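Local coordinates for phosphoserine aminotransferase (Bacillus alcalophilus, PDB 1W23), which catalyses the reversible, pyridoxal-phosphate-dependent transamination between phosphoserine and 3-phosphohydroxypyruvate, the second step of serine biosynthesis from 3-phosphoglycerate, at residues 1-9 with 318-326; 36-46 with 235-245. All blocks are in the same frame, centred on the assembly; numbering follows the deposited sequence.

Contact 1 of 2, residues 1-9 with 318-326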
# COMPACT_ATOMS: atom_id res chain seq x y z
N VAL A 1 3.30 33.44 6.45
CA VAL A 1 2.43 32.33 6.07
C VAL A 1 1.15 32.31 6.92
O VAL A 1 1.29 32.63 8.11
CB VAL A 1 3.07 30.94 6.24
CG1 VAL A 1 2.99 30.18 4.93
CG2 VAL A 1 4.51 31.03 6.73
N LYS A 2 0.03 31.95 6.28
CA LYS A 2 -1.22 31.75 6.99
C LYS A 2 -0.98 30.74 8.11
O LYS A 2 -0.11 29.87 7.96
CB LYS A 2 -2.39 31.23 6.15
CG LYS A 2 -2.48 29.74 5.91
CD LYS A 2 -3.27 29.34 4.68
CE LYS A 2 -4.70 28.93 4.91
NZ LYS A 2 -5.34 28.85 6.27
N GLN A 3 -1.74 30.85 9.19
CA GLN A 3 -1.52 29.86 10.26
C GLN A 3 -2.26 28.60 9.91
O GLN A 3 -3.42 28.68 9.46
CB GLN A 3 -2.04 30.46 11.56
CG GLN A 3 -3.53 30.63 11.80
CD GLN A 3 -3.96 31.25 13.11
OE1 GLN A 3 -5.16 31.36 13.47
NE2 GLN A 3 -3.02 31.76 13.95
N VAL A 4 -1.67 27.42 10.08
CA VAL A 4 -2.35 26.14 9.84
C VAL A 4 -2.12 25.22 11.03
O VAL A 4 -0.99 25.02 11.45
CB VAL A 4 -1.84 25.49 8.55
CG1 VAL A 4 -2.44 24.11 8.39
CG2 VAL A 4 -2.20 26.40 7.39
N PHE A 5 -3.19 24.65 11.56
CA PHE A 5 -3.12 23.72 12.70
C PHE A 5 -3.73 22.40 12.23
O PHE A 5 -4.92 22.33 11.94
CB PHE A 5 -3.88 24.28 13.90
CG PHE A 5 -3.46 25.69 14.25
CD1 PHE A 5 -4.28 26.78 13.96
CD2 PHE A 5 -2.24 25.91 14.87
CE1 PHE A 5 -3.94 28.07 14.25
CE2 PHE A 5 -1.88 27.22 15.19
CZ PHE A 5 -2.73 28.26 14.87
N ASN A 6 -2.92 21.36 12.16
CA ASN A 6 -3.32 20.09 11.54
C ASN A 6 -3.82 19.07 12.57
O ASN A 6 -3.03 18.34 13.18
CB ASN A 6 -2.18 19.51 10.73
CG ASN A 6 -2.60 18.27 9.95
OD1 ASN A 6 -3.75 17.86 10.04
ND2 ASN A 6 -1.63 17.69 9.23
N PHE A 7 -5.13 19.03 12.73
CA PHE A 7 -5.84 18.08 13.59
C PHE A 7 -6.50 16.96 12.79
O PHE A 7 -7.44 16.31 13.25
CB PHE A 7 -6.87 18.81 14.45
CG PHE A 7 -6.29 19.67 15.54
CD1 PHE A 7 -6.04 21.01 15.38
CD2 PHE A 7 -5.96 19.12 16.78
CE1 PHE A 7 -5.52 21.78 16.39
CE2 PHE A 7 -5.45 19.89 17.81
CZ PHE A 7 -5.22 21.23 17.61
N ASN A 8 -5.96 16.66 11.62
CA ASN A 8 -6.51 15.57 10.80
C ASN A 8 -6.45 14.23 11.53
O ASN A 8 -5.49 13.89 12.25
CB ASN A 8 -5.72 15.46 9.47
CG ASN A 8 -6.22 16.41 8.43
OD1 ASN A 8 -7.40 16.77 8.41
ND2 ASN A 8 -5.35 16.79 7.51
N ALA A 9 -7.51 13.43 11.29
CA ALA A 9 -7.73 12.16 11.99
C ALA A 9 -7.05 10.96 11.35
O ALA A 9 -7.07 9.90 11.95
CB ALA A 9 -9.23 11.90 12.12
N GLU A 318 -11.91 28.99 9.32
CA GLU A 318 -11.49 30.33 8.96
C GLU A 318 -10.15 30.65 9.60
O GLU A 318 -9.35 31.37 8.98
CB GLU A 318 -12.58 31.33 9.40
CG GLU A 318 -12.29 32.77 9.09
CD GLU A 318 -11.94 33.68 10.22
OE1 GLU A 318 -12.39 33.57 11.38
OE2 GLU A 318 -11.12 34.61 9.90
N GLN A 319 -9.91 30.21 10.83
CA GLN A 319 -8.73 30.47 11.59
C GLN A 319 -7.57 29.51 11.31
O GLN A 319 -6.54 29.63 11.91
CB GLN A 319 -9.07 30.50 13.09
CG GLN A 319 -9.96 31.65 13.48
CD GLN A 319 -9.17 32.97 13.40
OE1 GLN A 319 -8.09 33.08 14.02
NE2 GLN A 319 -9.72 33.94 12.67
N GLY A 320 -7.72 28.59 10.34
CA GLY A 320 -6.60 27.74 9.92
C GLY A 320 -6.56 26.40 10.53
O GLY A 320 -5.63 25.64 10.23
N PHE A 321 -7.59 26.01 11.30
CA PHE A 321 -7.65 24.67 11.87
C PHE A 321 -8.18 23.68 10.81
O PHE A 321 -9.19 23.94 10.15
CB PHE A 321 -8.58 24.62 13.10
CG PHE A 321 -8.03 25.44 14.24
CD1 PHE A 321 -8.19 26.80 14.33
CD2 PHE A 321 -7.33 24.80 15.27
CE1 PHE A 321 -7.64 27.52 15.36
CE2 PHE A 321 -6.76 25.52 16.28
CZ PHE A 321 -6.92 26.89 16.33
N VAL A 322 -7.49 22.55 10.69
CA VAL A 322 -7.82 21.51 9.70
C VAL A 322 -8.22 20.24 10.43
O VAL A 322 -7.52 19.78 11.34
CB VAL A 322 -6.57 21.24 8.79
CG1 VAL A 322 -6.86 20.14 7.82
CG2 VAL A 322 -6.20 22.51 8.05
N GLY A 323 -9.33 19.65 10.01
CA GLY A 323 -9.71 18.33 10.46
C GLY A 323 -10.59 18.18 11.65
O GLY A 323 -10.81 17.07 12.11
N LEU A 324 -11.10 19.29 12.21
CA LEU A 324 -11.85 19.21 13.47
C LEU A 324 -13.27 18.71 13.32
O LEU A 324 -13.90 18.41 14.34
CB LEU A 324 -11.89 20.59 14.12
CG LEU A 324 -10.60 21.10 14.69
CD1 LEU A 324 -10.78 22.52 15.25
CD2 LEU A 324 -10.04 20.22 15.79
N ASN A 325 -13.84 18.59 12.13
CA ASN A 325 -15.18 18.08 12.03
C ASN A 325 -15.23 16.64 12.52
O ASN A 325 -14.40 15.82 12.12
CB ASN A 325 -15.63 18.11 10.56
CG ASN A 325 -15.90 19.50 10.00
OD1 ASN A 325 -15.50 20.53 10.51
ND2 ASN A 325 -16.63 19.60 8.91
N GLY A 326 -16.23 16.31 13.34
CA GLY A 326 -16.36 14.94 13.79
C GLY A 326 -16.54 13.98 12.64
O GLY A 326 -16.90 14.34 11.50
O HOH W 1 -5.79 25.92 7.04
O HOH W 2 -9.93 14.86 10.36
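Phe-5 and Val-322 run in two short parallel strands joined by backbone hydrogen bonds. Phe-5 N gives its hydrogen to Gly-320 O at 3.0 Å. Phe-5 O takes the hydrogen of Val-322 N at 2.9 Å. Phe-7 N closes the ladder on Val-322 O at 2.9 Å. A CA-H...O contact from Gly-320 CA to Gln-3 O, 3.3 Å long, lies beside the first bond. Gly-320 has positive phi and forms a Schellman motif at the end of helix 306-318.

Aromatic packing fills one side of the ladder. Phe-5 sets CD1 over the centre of the Phe-321 ring, 3.5 Å from Phe-321 CZ. The two planes are 31° apart. Phe-7 lies alongside Phe-321 and meets its edge with CE1. Phe-7 CB rests on Leu-324 CD2 at 3.7 Å. Helix 343-359 also packs on all three rings.

The other side carries Val-322 and Asn-6. Val-322 CG1, anti to the backbone N (chi1 177°), reaches the amide of Asn-8, 3.5 Å from OD1. Asn-6 OD1 accepts from Asn-8 N at 3.0 Å, an Asx turn at the end of strand 5-6. Asn-8 ND2 bonds to Glu-38 O of the second subunit.

Two waters bridge the segments. One accepts from Lys-2 NZ and donates to Gly-320 O. The other accepts from Ala-9 N and donates to Gly-323 O.

The arrangement is a two-stranded parallel beta ladder. It joins the N-terminal arm to the C-terminal part of this class-V aminotransferase, beside the dimer interface.

Contact 2 of 2, residues 36-46 with 235-245. With PLP (pyridoxal-5'-phosphate), chain R.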
# COMPACT_ATOMS: atom_id res chain seq x y z
N VAL A 36 14.80 6.66 -2.80
CA VAL A 36 14.41 5.39 -2.16
C VAL A 36 13.28 4.77 -2.98
O VAL A 36 13.20 3.53 -3.01
CB VAL A 36 14.15 5.62 -0.63
CG1 VAL A 36 12.90 6.39 -0.50
CG2 VAL A 36 14.15 4.31 0.10
N MET A 37 12.39 5.55 -3.63
CA MET A 37 11.25 5.11 -4.48
C MET A 37 11.69 4.40 -5.73
O MET A 37 10.84 3.80 -6.39
CB MET A 37 10.35 6.32 -4.85
CG MET A 37 9.34 6.73 -3.84
SD MET A 37 8.53 8.09 -4.60
CE MET A 37 9.37 9.36 -3.77
N GLU A 38 12.96 4.51 -6.12
CA GLU A 38 13.47 3.99 -7.38
C GLU A 38 14.37 2.78 -7.18
O GLU A 38 14.91 2.24 -8.17
CB GLU A 38 14.26 5.08 -8.09
CG GLU A 38 13.41 6.26 -8.58
CD GLU A 38 14.28 7.33 -9.19
OE1 GLU A 38 15.14 7.89 -8.48
OE2 GLU A 38 14.15 7.55 -10.44
N LEU A 39 14.58 2.37 -5.93
CA LEU A 39 15.47 1.25 -5.61
C LEU A 39 14.75 -0.07 -5.62
O LEU A 39 13.55 -0.18 -5.34
CB LEU A 39 16.00 1.42 -4.17
CG LEU A 39 16.82 2.63 -3.87
CD1 LEU A 39 17.11 2.66 -2.37
CD2 LEU A 39 18.14 2.64 -4.66
N SER A 40 15.52 -1.13 -5.88
CA SER A 40 15.03 -2.46 -5.61
C SER A 40 14.82 -2.69 -4.12
O SER A 40 15.63 -2.25 -3.30
CB SER A 40 16.09 -3.50 -6.07
OG SER A 40 15.65 -4.81 -5.77
N HIS A 41 13.78 -3.43 -3.75
CA HIS A 41 13.60 -3.85 -2.36
C HIS A 41 14.62 -4.90 -1.94
O HIS A 41 14.68 -5.22 -0.74
CB HIS A 41 12.15 -4.33 -2.15
CG HIS A 41 11.70 -5.43 -3.04
ND1 HIS A 41 11.61 -5.17 -4.42
CD2 HIS A 41 11.31 -6.71 -2.79
CE1 HIS A 41 11.21 -6.28 -4.98
NE2 HIS A 41 10.99 -7.22 -4.00
N ARG A 42 15.44 -5.38 -2.86
CA ARG A 42 16.54 -6.28 -2.54
C ARG A 42 17.89 -5.59 -2.60
O ARG A 42 18.94 -6.26 -2.53
CB ARG A 42 16.52 -7.44 -3.53
CG ARG A 42 15.29 -8.24 -3.37
CD ARG A 42 15.11 -8.85 -1.99
NE ARG A 42 13.95 -9.75 -2.15
CZ ARG A 42 13.56 -10.56 -1.19
NH1 ARG A 42 14.26 -10.57 -0.06
NH2 ARG A 42 12.48 -11.30 -1.46
N SER A 43 17.90 -4.27 -2.76
CA SER A 43 19.13 -3.52 -2.64
C SER A 43 19.63 -3.43 -1.19
O SER A 43 18.84 -3.44 -0.26
CB SER A 43 18.97 -2.07 -3.17
OG SER A 43 18.11 -1.29 -2.37
N GLN A 44 20.92 -3.33 -1.02
CA GLN A 44 21.47 -3.10 0.33
C GLN A 44 20.83 -1.84 0.94
O GLN A 44 20.53 -1.86 2.14
CB GLN A 44 22.99 -2.91 0.29
CG GLN A 44 23.57 -2.74 1.66
CD GLN A 44 24.97 -3.33 1.70
OE1 GLN A 44 25.31 -4.25 0.95
NE2 GLN A 44 25.71 -2.70 2.62
N SER A 45 20.66 -0.77 0.16
CA SER A 45 20.17 0.46 0.76
C SER A 45 18.74 0.29 1.31
O SER A 45 18.48 0.78 2.43
CB SER A 45 20.20 1.57 -0.27
OG SER A 45 21.54 2.03 -0.57
N TYR A 46 17.89 -0.39 0.53
CA TYR A 46 16.51 -0.59 0.99
C TYR A 46 16.50 -1.60 2.15
O TYR A 46 15.79 -1.43 3.13
CB TYR A 46 15.49 -0.93 -0.16
CG TYR A 46 14.18 -1.13 0.59
CD1 TYR A 46 13.45 -0.02 1.01
CD2 TYR A 46 13.66 -2.41 0.89
CE1 TYR A 46 12.24 -0.20 1.71
CE2 TYR A 46 12.49 -2.56 1.59
CZ TYR A 46 11.79 -1.45 1.99
OH TYR A 46 10.59 -1.58 2.70
N LEU A 235 8.77 -9.48 2.55
CA LEU A 235 9.28 -9.26 1.21
C LEU A 235 8.82 -10.33 0.23
O LEU A 235 9.47 -10.62 -0.77
CB LEU A 235 10.83 -9.19 1.24
CG LEU A 235 11.35 -8.04 2.14
CD1 LEU A 235 12.82 -8.30 2.47
CD2 LEU A 235 11.14 -6.67 1.54
N TYR A 236 7.66 -10.94 0.50
CA TYR A 236 7.12 -11.94 -0.40
C TYR A 236 6.86 -11.34 -1.78
O TYR A 236 7.21 -11.92 -2.81
CB TYR A 236 5.82 -12.55 0.18
CG TYR A 236 5.22 -13.48 -0.86
CD1 TYR A 236 5.78 -14.77 -1.09
CD2 TYR A 236 4.13 -13.12 -1.61
CE1 TYR A 236 5.21 -15.59 -2.04
CE2 TYR A 236 3.57 -13.95 -2.60
CZ TYR A 236 4.12 -15.18 -2.81
OH TYR A 236 3.63 -16.06 -3.74
N ASN A 237 6.21 -10.20 -1.80
CA ASN A 237 6.03 -9.42 -3.01
C ASN A 237 6.60 -8.03 -2.76
O ASN A 237 7.23 -7.76 -1.73
CB ASN A 237 4.58 -9.39 -3.53
CG ASN A 237 3.63 -8.56 -2.70
OD1 ASN A 237 3.78 -8.48 -1.48
ND2 ASN A 237 2.63 -7.97 -3.35
N THR A 238 6.38 -7.11 -3.69
CA THR A 238 7.06 -5.81 -3.58
C THR A 238 6.46 -5.02 -2.45
O THR A 238 5.26 -4.74 -2.47
CB THR A 238 6.93 -5.03 -4.89
OG1 THR A 238 7.32 -5.84 -6.00
CG2 THR A 238 7.84 -3.81 -4.83
N PRO A 239 7.23 -4.59 -1.45
CA PRO A 239 6.66 -3.84 -0.32
C PRO A 239 6.41 -2.38 -0.70
O PRO A 239 6.94 -1.91 -1.70
CB PRO A 239 7.72 -3.96 0.75
CG PRO A 239 9.01 -4.10 -0.02
CD PRO A 239 8.67 -4.85 -1.27
N PRO A 240 5.67 -1.68 0.13
CA PRO A 240 5.46 -0.22 -0.02
C PRO A 240 6.72 0.50 0.51
O PRO A 240 6.78 0.92 1.67
CB PRO A 240 4.20 0.03 0.80
CG PRO A 240 4.27 -0.99 1.90
CD PRO A 240 4.86 -2.22 1.24
N THR A 241 7.73 0.59 -0.34
CA THR A 241 9.07 0.95 0.13
C THR A 241 9.12 2.38 0.67
O THR A 241 9.75 2.61 1.70
CB THR A 241 10.12 0.78 -0.98
OG1 THR A 241 9.68 1.50 -2.14
CG2 THR A 241 10.36 -0.67 -1.34
N PHE A 242 8.46 3.32 0.01
CA PHE A 242 8.51 4.71 0.49
C PHE A 242 7.75 4.83 1.82
O PHE A 242 8.21 5.54 2.74
CB PHE A 242 8.00 5.71 -0.53
CG PHE A 242 8.30 7.15 -0.12
CD1 PHE A 242 9.61 7.62 -0.15
CD2 PHE A 242 7.31 8.00 0.29
CE1 PHE A 242 9.89 8.91 0.24
CE2 PHE A 242 7.60 9.30 0.68
CZ PHE A 242 8.91 9.78 0.63
N SER A 243 6.64 4.15 1.97
CA SER A 243 5.90 4.19 3.25
C SER A 243 6.75 3.60 4.37
O SER A 243 6.73 4.15 5.50
CB SER A 243 4.56 3.48 3.15
OG SER A 243 3.70 4.14 2.26
N ILE A 244 7.45 2.50 4.13
CA ILE A 244 8.29 1.91 5.17
C ILE A 244 9.48 2.80 5.48
O ILE A 244 9.88 2.95 6.67
CB ILE A 244 8.69 0.46 4.77
CG1 ILE A 244 7.45 -0.44 4.79
CG2 ILE A 244 9.79 -0.07 5.66
CD1 ILE A 244 7.58 -1.74 4.01
N TYR A 245 10.06 3.44 4.48
CA TYR A 245 11.13 4.42 4.71
C TYR A 245 10.61 5.57 5.55
O TYR A 245 11.29 6.00 6.52
CB TYR A 245 11.61 4.91 3.31
CG TYR A 245 12.35 6.21 3.37
CD1 TYR A 245 13.70 6.29 3.70
CD2 TYR A 245 11.70 7.41 3.11
CE1 TYR A 245 14.35 7.51 3.74
CE2 TYR A 245 12.34 8.61 3.19
CZ TYR A 245 13.70 8.65 3.51
OH TYR A 245 14.29 9.89 3.59
N1 PLP R . 3.12 -9.55 -12.45
C2 PLP R . 4.14 -9.07 -13.25
C2A PLP R . 3.97 -9.23 -14.74
C3 PLP R . 5.26 -8.47 -12.65
O3 PLP R . 6.20 -8.00 -13.42
C4 PLP R . 5.27 -8.32 -11.25
C4A PLP R . 6.43 -7.58 -10.55
C5 PLP R . 4.24 -8.87 -10.48
C6 PLP R . 3.17 -9.47 -11.10
C5A PLP R . 4.23 -8.93 -8.91
O4P PLP R . 3.87 -7.52 -8.48
P PLP R . 3.81 -7.22 -6.89
O1P PLP R . 5.21 -7.43 -6.36
O2P PLP R . 2.84 -8.20 -6.30
O3P PLP R . 3.34 -5.81 -6.86
O HOH W 3 11.73 1.43 -3.92
O HOH W 4 9.85 -9.93 -3.87
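Tyr-46 and Thr-241 meet where the capped start of helix 44-61 packs on the start of helix 241-256 and the phosphate-binding loop before it in a class-V aminotransferase. Ser-43 is the N-cap, and its OG accepts from Tyr-46 N.

Three CH-pi contacts cross the segments. Thr-241 CG2 sits over one face of the Tyr-46 ring, 3.8 Å from its centroid. Val-36 CG1, held between backbone N and carbonyl carbon (chi1 72°), covers a face of Tyr-245 and meets the edge of Phe-242 at CD1, 3.5 Å away. Met-37 CE lies over a face of Phe-242. That ring stacks on Phe-242 of the second subunit.

Pro-239 CD and Thr-238 CG2 pack on the His-41 ring. Leu-235 CB lies under one face of the Arg-42 guanidinium. Arg-42 probably binds glutamate, as in relatives.

Polar links across the segments run through water. One water donates to Val-36 O and Leu-39 O and accepts from Thr-241 OG1. Another joins His-41 NE2 to Leu-235 O.

The phosphate of a PLP also held by the second subunit is gripped by Asn-237 ND2 on O2P at 3.0 Å. Thr-238 gives O1P two bonds, from N at 2.9 Å and from OG1 at 2.7 Å.

Overall arrangement
From the N terminus, residues 1-9 form one side of contact 1, which 318-326 completes 309 residues later. Residues 36-46 follow and lead into helix 44-61. The chain then builds the whole seven-stranded mixed sheet before 235-245 returns to close contact 2. That loop is nested inside the larger one closed by contact 1. Contact 2 ties the start of helix 44-61 to the start of helix 241-256. Contact 1 ties the N terminus to the region after helix 306-318. Their centres are about 33 Å apart and they do not touch. Both touch the second subunit, and contact 1 of one subunit meets segment 36-46 of the other.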